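Local coordinates for protein Phikz039 (Pseudomonas phage phikz, PDB 3ZBQ) that is a phage tubulin-like protein, PhuZ, of the tubulin/FtsZ family, holding guanosine-5'-diphosphate in this model, at residues 16-21 with 37-42; 10-15 with 31-36; 237-242 with 256-261. One frame throughout, in Å; residues are numbered along the deposited sequence.

Contact 1: 16-21 with 37-42. With GDP (guanosine-5'-diphosphate), chain B.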
# COMPACT_ATOMS: atom_id res chain seq x y z
N GLY A 16 9.07 0.21 0.24
CA GLY A 16 8.73 1.52 0.78
C GLY A 16 9.97 2.38 0.88
O GLY A 16 9.95 3.55 0.51
N PHE A 17 11.07 1.80 1.37
CA PHE A 17 12.34 2.52 1.46
C PHE A 17 12.85 2.98 0.09
O PHE A 17 13.36 4.09 -0.05
CB PHE A 17 13.41 1.64 2.14
CG PHE A 17 13.40 1.72 3.65
CD1 PHE A 17 12.20 1.58 4.37
CD2 PHE A 17 14.58 1.94 4.35
CE1 PHE A 17 12.20 1.65 5.77
CE2 PHE A 17 14.58 2.01 5.73
CZ PHE A 17 13.40 1.86 6.45
N ARG A 18 12.74 2.11 -0.91
CA ARG A 18 13.23 2.42 -2.25
C ARG A 18 12.40 3.50 -2.92
O ARG A 18 12.94 4.42 -3.54
CB ARG A 18 13.28 1.15 -3.11
CG ARG A 18 14.46 0.23 -2.76
CD ARG A 18 14.12 -1.25 -2.93
NE ARG A 18 14.79 -2.08 -1.92
CZ ARG A 18 14.30 -3.22 -1.44
NH1 ARG A 18 13.13 -3.68 -1.89
NH2 ARG A 18 14.97 -3.91 -0.52
N ILE A 19 11.08 3.40 -2.79
CA ILE A 19 10.20 4.44 -3.31
C ILE A 19 10.49 5.77 -2.60
O ILE A 19 10.55 6.82 -3.23
CB ILE A 19 8.73 4.06 -3.12
CG1 ILE A 19 8.35 2.85 -3.98
CG2 ILE A 19 7.83 5.26 -3.41
CD1 ILE A 19 8.56 3.07 -5.47
N GLY A 20 10.67 5.70 -1.28
CA GLY A 20 10.95 6.90 -0.50
C GLY A 20 12.25 7.57 -0.91
O GLY A 20 12.35 8.79 -0.94
N GLU A 21 13.25 6.77 -1.23
CA GLU A 21 14.52 7.32 -1.68
C GLU A 21 14.33 8.05 -3.00
O GLU A 21 14.91 9.11 -3.21
CB GLU A 21 15.58 6.23 -1.81
CG GLU A 21 16.93 6.76 -2.27
CD GLU A 21 17.96 5.66 -2.50
OE1 GLU A 21 17.60 4.47 -2.45
OE2 GLU A 21 19.13 6.01 -2.74
N VAL A 37 18.39 -3.01 8.57
CA VAL A 37 19.27 -1.84 8.44
C VAL A 37 19.85 -1.75 7.03
O VAL A 37 20.27 -0.69 6.59
CB VAL A 37 20.40 -1.82 9.49
CG1 VAL A 37 19.82 -1.86 10.88
CG2 VAL A 37 21.35 -3.00 9.28
N GLN A 38 19.85 -2.88 6.33
CA GLN A 38 20.43 -2.92 4.99
C GLN A 38 19.70 -2.00 4.02
O GLN A 38 20.31 -1.39 3.14
CB GLN A 38 20.44 -4.36 4.46
CG GLN A 38 21.39 -4.53 3.28
CD GLN A 38 20.77 -5.29 2.13
OE1 GLN A 38 19.64 -5.76 2.21
NE2 GLN A 38 21.53 -5.43 1.04
N ASN A 39 18.38 -1.88 4.19
CA ASN A 39 17.57 -1.09 3.27
C ASN A 39 17.74 0.40 3.44
O ASN A 39 17.26 1.19 2.62
CB ASN A 39 16.09 -1.46 3.42
CG ASN A 39 15.76 -2.80 2.80
OD1 ASN A 39 16.38 -3.23 1.82
ND2 ASN A 39 14.76 -3.48 3.37
N LYS A 40 18.40 0.80 4.52
CA LYS A 40 18.68 2.21 4.75
C LYS A 40 19.53 2.78 3.61
O LYS A 40 20.38 2.09 3.03
CB LYS A 40 19.34 2.42 6.11
CG LYS A 40 18.40 2.14 7.28
CD LYS A 40 19.15 2.06 8.60
CE LYS A 40 19.81 3.38 8.96
NZ LYS A 40 20.87 3.18 10.01
N HIS A 41 19.24 4.03 3.27
CA HIS A 41 19.95 4.72 2.21
C HIS A 41 20.31 6.12 2.70
O HIS A 41 20.08 6.46 3.87
CB HIS A 41 19.08 4.79 0.95
CG HIS A 41 17.68 5.24 1.22
ND1 HIS A 41 17.36 6.53 1.57
CD2 HIS A 41 16.50 4.56 1.19
CE1 HIS A 41 16.05 6.63 1.75
NE2 HIS A 41 15.51 5.45 1.52
N LYS A 42 20.87 6.94 1.81
CA LYS A 42 21.41 8.24 2.19
C LYS A 42 20.39 9.18 2.84
O LYS A 42 20.77 10.10 3.57
CB LYS A 42 22.05 8.93 0.98
CG LYS A 42 22.98 10.07 1.33
CD LYS A 42 23.54 10.72 0.07
CE LYS A 42 24.86 11.42 0.35
NZ LYS A 42 25.37 12.18 -0.83
PB GDP B . 9.77 -6.32 2.65
O1B GDP B . 11.01 -5.56 3.02
O2B GDP B . 8.55 -5.43 2.78
O3B GDP B . 9.60 -7.57 3.47
O3A GDP B . 9.83 -6.81 1.12
PA GDP B . 10.30 -5.93 -0.14
O1A GDP B . 11.73 -5.45 -0.12
O2A GDP B . 9.34 -4.78 -0.36
O5' GDP B . 10.15 -6.98 -1.34
C5' GDP B . 8.92 -7.66 -1.58
C4' GDP B . 8.59 -7.56 -3.06
O4' GDP B . 8.27 -6.21 -3.40
C3' GDP B . 9.74 -7.93 -3.98
O3' GDP B . 9.75 -9.35 -4.23
C2' GDP B . 9.44 -7.14 -5.23
O2' GDP B . 8.47 -7.83 -6.01
C1' GDP B . 8.71 -5.91 -4.72
N9 GDP B . 9.60 -4.73 -4.62
C8 GDP B . 10.59 -4.51 -3.72
N7 GDP B . 11.17 -3.30 -3.94
C5 GDP B . 10.53 -2.72 -4.98
C6 GDP B . 10.63 -1.45 -5.73
O6 GDP B . 11.47 -0.57 -5.42
N1 GDP B . 9.76 -1.27 -6.74
C2 GDP B . 8.84 -2.19 -7.09
N2 GDP B . 8.00 -1.95 -8.14
N3 GDP B . 8.70 -3.37 -6.45
C4 GDP B . 9.50 -3.68 -5.41
O HOH W 1 13.76 -6.00 1.79

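Contact 2: 10-15 with 31-36. With GDP (guanosine-5'-diphosphate), chain B.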
# COMPACT_ATOMS: atom_id res chain seq x y z
N TYR A 10 4.29 7.31 5.37
CA TYR A 10 4.98 6.20 6.05
C TYR A 10 5.50 5.23 5.00
O TYR A 10 4.70 4.53 4.35
CB TYR A 10 4.02 5.46 6.99
CG TYR A 10 3.41 6.30 8.09
CD1 TYR A 10 2.28 7.08 7.86
CD2 TYR A 10 3.94 6.29 9.38
CE1 TYR A 10 1.71 7.83 8.88
CE2 TYR A 10 3.38 7.04 10.40
CZ TYR A 10 2.26 7.81 10.14
OH TYR A 10 1.71 8.56 11.16
N PHE A 11 6.82 5.16 4.85
CA PHE A 11 7.45 4.24 3.91
C PHE A 11 7.87 2.99 4.67
O PHE A 11 8.69 3.08 5.58
CB PHE A 11 8.68 4.89 3.26
CG PHE A 11 8.36 6.01 2.30
CD1 PHE A 11 7.72 5.74 1.09
CD2 PHE A 11 8.69 7.33 2.60
CE1 PHE A 11 7.42 6.77 0.20
CE2 PHE A 11 8.39 8.36 1.72
CZ PHE A 11 7.76 8.09 0.53
N CYS A 12 7.30 1.84 4.32
CA CYS A 12 7.46 0.62 5.10
C CYS A 12 8.07 -0.52 4.30
O CYS A 12 7.65 -0.81 3.17
CB CYS A 12 6.12 0.16 5.68
SG CYS A 12 5.18 1.44 6.53
N GLY A 13 9.05 -1.18 4.90
CA GLY A 13 9.72 -2.31 4.27
C GLY A 13 10.60 -1.87 3.11
O GLY A 13 10.72 -0.67 2.85
N GLY A 14 11.21 -2.82 2.42
CA GLY A 14 12.14 -2.52 1.34
C GLY A 14 11.58 -1.66 0.22
O GLY A 14 12.15 -0.63 -0.13
N ALA A 15 10.44 -2.08 -0.33
CA ALA A 15 9.84 -1.36 -1.44
C ALA A 15 9.53 0.06 -1.00
O ALA A 15 9.72 1.00 -1.76
CB ALA A 15 8.58 -2.06 -1.94
N CYS A 31 8.55 9.36 6.80
CA CYS A 31 9.24 8.54 7.77
C CYS A 31 9.33 7.11 7.27
O CYS A 31 8.60 6.73 6.33
CB CYS A 31 8.57 8.60 9.15
SG CYS A 31 6.89 7.95 9.23
N TYR A 32 10.23 6.35 7.87
CA TYR A 32 10.59 5.03 7.38
C TYR A 32 10.58 4.01 8.50
O TYR A 32 11.15 4.24 9.57
CB TYR A 32 12.00 5.05 6.81
CG TYR A 32 12.22 5.91 5.60
CD1 TYR A 32 12.50 7.27 5.72
CD2 TYR A 32 12.20 5.36 4.33
CE1 TYR A 32 12.73 8.06 4.60
CE2 TYR A 32 12.42 6.14 3.20
CZ TYR A 32 12.69 7.48 3.35
OH TYR A 32 12.92 8.25 2.24
N ILE A 33 9.94 2.87 8.26
CA ILE A 33 9.86 1.80 9.25
C ILE A 33 10.18 0.47 8.58
O ILE A 33 9.58 0.11 7.57
CB ILE A 33 8.45 1.71 9.90
CG1 ILE A 33 7.94 3.09 10.34
CG2 ILE A 33 8.47 0.75 11.08
CD1 ILE A 33 7.18 3.81 9.27
N ASP A 34 11.13 -0.26 9.15
CA ASP A 34 11.54 -1.53 8.57
C ASP A 34 12.07 -2.45 9.66
O ASP A 34 12.15 -2.07 10.83
CB ASP A 34 12.63 -1.31 7.52
CG ASP A 34 12.71 -2.43 6.49
OD1 ASP A 34 12.10 -3.51 6.71
OD2 ASP A 34 13.38 -2.22 5.46
N THR A 35 12.42 -3.67 9.25
CA THR A 35 13.03 -4.65 10.15
C THR A 35 14.46 -4.94 9.71
O THR A 35 15.05 -5.97 10.04
CB THR A 35 12.24 -5.97 10.12
OG1 THR A 35 12.21 -6.45 8.77
CG2 THR A 35 10.80 -5.74 10.60
N SER A 36 15.03 -4.01 8.95
CA SER A 36 16.31 -4.25 8.28
C SER A 36 17.11 -2.96 8.20
O SER A 36 16.58 -1.91 7.82
CB SER A 36 16.04 -4.80 6.88
OG SER A 36 17.14 -4.63 6.01
PB GDP B . 9.77 -6.32 2.65
O1B GDP B . 11.01 -5.56 3.02
O2B GDP B . 8.55 -5.43 2.78
O3B GDP B . 9.60 -7.57 3.47
O3A GDP B . 9.83 -6.81 1.12
PA GDP B . 10.30 -5.93 -0.14
O1A GDP B . 11.73 -5.45 -0.12
O2A GDP B . 9.34 -4.78 -0.36
O5' GDP B . 10.15 -6.98 -1.34
C5' GDP B . 8.92 -7.66 -1.58
C4' GDP B . 8.59 -7.56 -3.06
O4' GDP B . 8.27 -6.21 -3.40
C3' GDP B . 9.74 -7.93 -3.98
O3' GDP B . 9.75 -9.35 -4.23
C2' GDP B . 9.44 -7.14 -5.23
O2' GDP B . 8.47 -7.83 -6.01
C1' GDP B . 8.71 -5.91 -4.72
N9 GDP B . 9.60 -4.73 -4.62
C8 GDP B . 10.59 -4.51 -3.72
N7 GDP B . 11.17 -3.30 -3.94
C5 GDP B . 10.53 -2.72 -4.98
C6 GDP B . 10.63 -1.45 -5.73
O6 GDP B . 11.47 -0.57 -5.42
N1 GDP B . 9.76 -1.27 -6.74
C2 GDP B . 8.84 -2.19 -7.09
N2 GDP B . 8.00 -1.95 -8.14
N3 GDP B . 8.70 -3.37 -6.45
C4 GDP B . 9.50 -3.68 -5.41

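Contact 3: 237-242 with 256-261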
# COMPACT_ATOMS: atom_id res chain seq x y z
N LEU A 237 -15.35 2.33 -13.35
CA LEU A 237 -16.68 1.73 -13.16
C LEU A 237 -17.22 1.93 -11.75
O LEU A 237 -16.49 1.78 -10.77
CB LEU A 237 -16.63 0.23 -13.45
CG LEU A 237 -16.21 -0.21 -14.84
CD1 LEU A 237 -16.25 -1.74 -14.95
CD2 LEU A 237 -17.09 0.44 -15.89
N ASP A 238 -18.52 2.24 -11.67
CA ASP A 238 -19.22 2.38 -10.39
C ASP A 238 -18.45 3.22 -9.36
O ASP A 238 -18.18 2.74 -8.25
CB ASP A 238 -19.57 1.01 -9.81
CG ASP A 238 -20.51 0.21 -10.70
OD1 ASP A 238 -21.04 0.77 -11.68
OD2 ASP A 238 -20.73 -0.98 -10.41
N PRO A 239 -18.10 4.47 -9.71
CA PRO A 239 -17.33 5.26 -8.74
C PRO A 239 -18.13 5.57 -7.48
O PRO A 239 -19.32 5.90 -7.56
CB PRO A 239 -17.02 6.55 -9.51
CG PRO A 239 -18.13 6.67 -10.53
CD PRO A 239 -18.45 5.25 -10.92
N ILE A 240 -17.47 5.46 -6.33
CA ILE A 240 -18.12 5.75 -5.04
C ILE A 240 -17.89 7.20 -4.60
O ILE A 240 -18.83 7.93 -4.27
CB ILE A 240 -17.60 4.80 -3.95
CG1 ILE A 240 -17.97 3.35 -4.30
CG2 ILE A 240 -18.14 5.21 -2.57
CD1 ILE A 240 -17.19 2.28 -3.50
N SER A 241 -16.63 7.62 -4.62
CA SER A 241 -16.24 8.92 -4.08
C SER A 241 -15.14 9.53 -4.94
O SER A 241 -14.13 8.89 -5.23
CB SER A 241 -15.77 8.77 -2.63
OG SER A 241 -15.59 10.03 -2.01
N ILE A 242 -15.35 10.78 -5.37
CA ILE A 242 -14.37 11.42 -6.25
C ILE A 242 -13.96 12.78 -5.72
O ILE A 242 -14.80 13.59 -5.31
CB ILE A 242 -14.88 11.52 -7.71
CG1 ILE A 242 -13.81 12.17 -8.59
CG2 ILE A 242 -16.18 12.33 -7.79
CD1 ILE A 242 -14.12 12.10 -10.08
N SER A 256 -19.53 11.51 -13.86
CA SER A 256 -20.57 10.50 -13.91
C SER A 256 -21.27 10.46 -12.56
O SER A 256 -20.82 11.10 -11.60
CB SER A 256 -19.97 9.12 -14.22
OG SER A 256 -19.06 8.74 -13.20
N THR A 257 -22.38 9.74 -12.49
CA THR A 257 -23.08 9.50 -11.23
C THR A 257 -22.11 8.97 -10.18
O THR A 257 -21.34 8.04 -10.45
CB THR A 257 -24.20 8.48 -11.42
OG1 THR A 257 -25.08 8.91 -12.47
CG2 THR A 257 -24.99 8.33 -10.15
N VAL A 258 -22.14 9.55 -8.99
CA VAL A 258 -21.17 9.22 -7.94
C VAL A 258 -21.80 9.53 -6.59
O VAL A 258 -22.70 10.39 -6.51
CB VAL A 258 -19.83 9.99 -8.17
CG1 VAL A 258 -19.99 11.48 -7.87
CG2 VAL A 258 -18.70 9.39 -7.35
N LEU A 259 -21.38 8.84 -5.54
CA LEU A 259 -22.04 9.00 -4.24
C LEU A 259 -21.57 10.26 -3.51
O LEU A 259 -22.39 11.03 -3.01
CB LEU A 259 -21.85 7.77 -3.35
CG LEU A 259 -22.29 6.45 -3.99
CD1 LEU A 259 -22.18 5.31 -3.00
CD2 LEU A 259 -23.73 6.56 -4.49
N THR A 260 -20.26 10.46 -3.46
CA THR A 260 -19.68 11.67 -2.90
C THR A 260 -18.75 12.33 -3.93
O THR A 260 -17.98 11.65 -4.61
CB THR A 260 -18.92 11.38 -1.58
OG1 THR A 260 -19.87 11.11 -0.54
CG2 THR A 260 -18.05 12.56 -1.16
N ARG A 261 -18.86 13.65 -4.07
CA ARG A 261 -17.96 14.40 -4.95
C ARG A 261 -17.47 15.65 -4.21
O ARG A 261 -18.26 16.37 -3.58
CB ARG A 261 -18.65 14.78 -6.27
CG ARG A 261 -17.75 15.58 -7.24
CD ARG A 261 -18.40 15.75 -8.62
NE ARG A 261 -17.47 16.35 -9.58
CZ ARG A 261 -17.45 17.64 -9.91
NH1 ARG A 261 -18.32 18.50 -9.38
NH2 ARG A 261 -16.55 18.07 -10.79

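Contact 1: 16-21 with 37-42
Arg18 on helix 13-23 reaches across to Asn39, in the loop after strand 30-34, next to the guanosine-5'-diphosphate. Its NH1 is shared by two nucleotide atoms, GDP O1A and GDP N7, each 2.9 Å from it. From the other terminal nitrogen, Arg18 NH2 makes a weak, bent bond (126°) to Asn39 OD1 at 2.8 Å. Bends at chi2 and chi3 carry the arginine chain, which sets out away from the loop, round to this spot. Asn39 ND2 gives one bond to a water 3.1 Å off, close to both phosphates, and another to Asp34 OD2. Asn39 O lies at the edge of the Phe17 ring, near its plane and 3.3 Å from Phe17 CD2, with Asn39 CB 3.8 Å from the same atom.

A turn further along the helix, Glu21 CB makes a CH-pi contact 3.5 Å from the His41 centroid, its carboxylate nearly parallel to the ring. His41 NE2 bonds weakly to Phe17 O at 3.0 Å. Tyr32 meets the Phe17 ring edge-to-face and also the His41 ring. Arg18 NH1 thus bridges base and alpha phosphate, its positive charge probably offsetting the phosphate's, while the loop is held less firmly.

Contact 2: 10-15 with 31-36
Cys31 opens the second strand with its sulfur against the Tyr10 ring, SG 3.4 Å from Tyr10 CD2 and oblique to the ring. Its chi1 of 64° sets SG between backbone N and carbonyl carbon, on the tyrosine side. The carbonyl of Cys31 takes a nearly straight bond from Phe11 N, 2.8 Å long. Tyr32 turns to the other face of the sheet beside Phe11. The two rings are near parallel but slid apart, with centroids 5.4 Å apart and Phe11 CD2 above the rim of the tyrosine face. Ile33 uses both its N and its O toward the first segment, bonding to Phe11 O and Gly13 N, while its CD1 reaches the edge of the Tyr10 ring and lies 4.1 Å from Cys12 SG. Asp34 follows with CG anti to its N (chi1 -157°), bringing OD1 within 3.6 Å of Gly13 CA; that oxygen also accepts from Thr35 N. Beyond Gly13 the first segment runs into helix 13-23, where Gly14 N bonds to GDP O1B at 2.8 Å and Ala15 N to GDP O2A at 2.9 Å. Parallel strands joined through a helix whose N-terminal turn meets the phosphates make a Rossmann-like beta-alpha-beta unit, as in the nucleotide-binding domain of tubulin and FtsZ.

Contact 3: 237-242 with 256-261
Pro239 pushes its ring into a shallow hollow at the start of the other segment, where CG touches both Ser256 OG and Thr257 O, each 3.5 Å away. Val258 is the answering bump. Its CG2, anti to the backbone N, packs against two backbone carbonyls, Pro239 O and Ile240 O, the latter 3.4 Å away, while its other methyl, CG1, leans on Ile242 CG2 at 3.9 Å. Ile242 CG2 also meets the aliphatic part of Arg261, 3.7 Å from Arg261 CG. With CG anti to the backbone N (chi1 180°) and the chain extended to NE, Arg261 lies alongside Ile242, and its guanidinium goes on to a salt bridge with Asp252.

Where the strands draw together, Ile240 O receives two N-H groups. Thr260 N bonds well at 3.0 Å (162°), and Leu259 N weakly, while Leu259 CB also lies close to the same oxygen. Leu259 CD1 meets Ile240 CG2 at 4.1 Å. The ladder continues with Ile242 N to Thr260 O at 2.9 Å. On the face shared by Ser241 and Thr260, the serine OG nestles against Thr260 CB and CG2; its polar partner is Trp208 O, and that of Thr260 OG1 is His215. Two residues, Ile240 and Ser241, sit across from the single Ile280, making a classic beta bulge against strand 275-281. This is therefore a parallel strand pair at the edge of the mixed sheet, in which strand 260-265 lines the outer side of a bulged strand 239-246 within the tubulin-like C-terminal domain.

How the contacts relate
Contacts 1 and 2 belong together: both use helix 13-23, both touch the guanosine-5'-diphosphate, and their segments alternate along the chain, with centres about 7 Å apart. Contact 2 is wholly buried, held by regular parallel-strand bonds and close apolar packing, whereas contact 1 lies at the surface and works through polar groups, a stack and a water. Contact 3 stands alone, on the opposite side of the chain's centre, its nearest atoms about 21 Å from those of contact 2. It too is a surface contact, yet like contact 2 it pairs parallel strands, and both reach the same mixed sheet. Contact 3's pairing is short, its inner strand bulged against strand 275-281, far from the nucleotide.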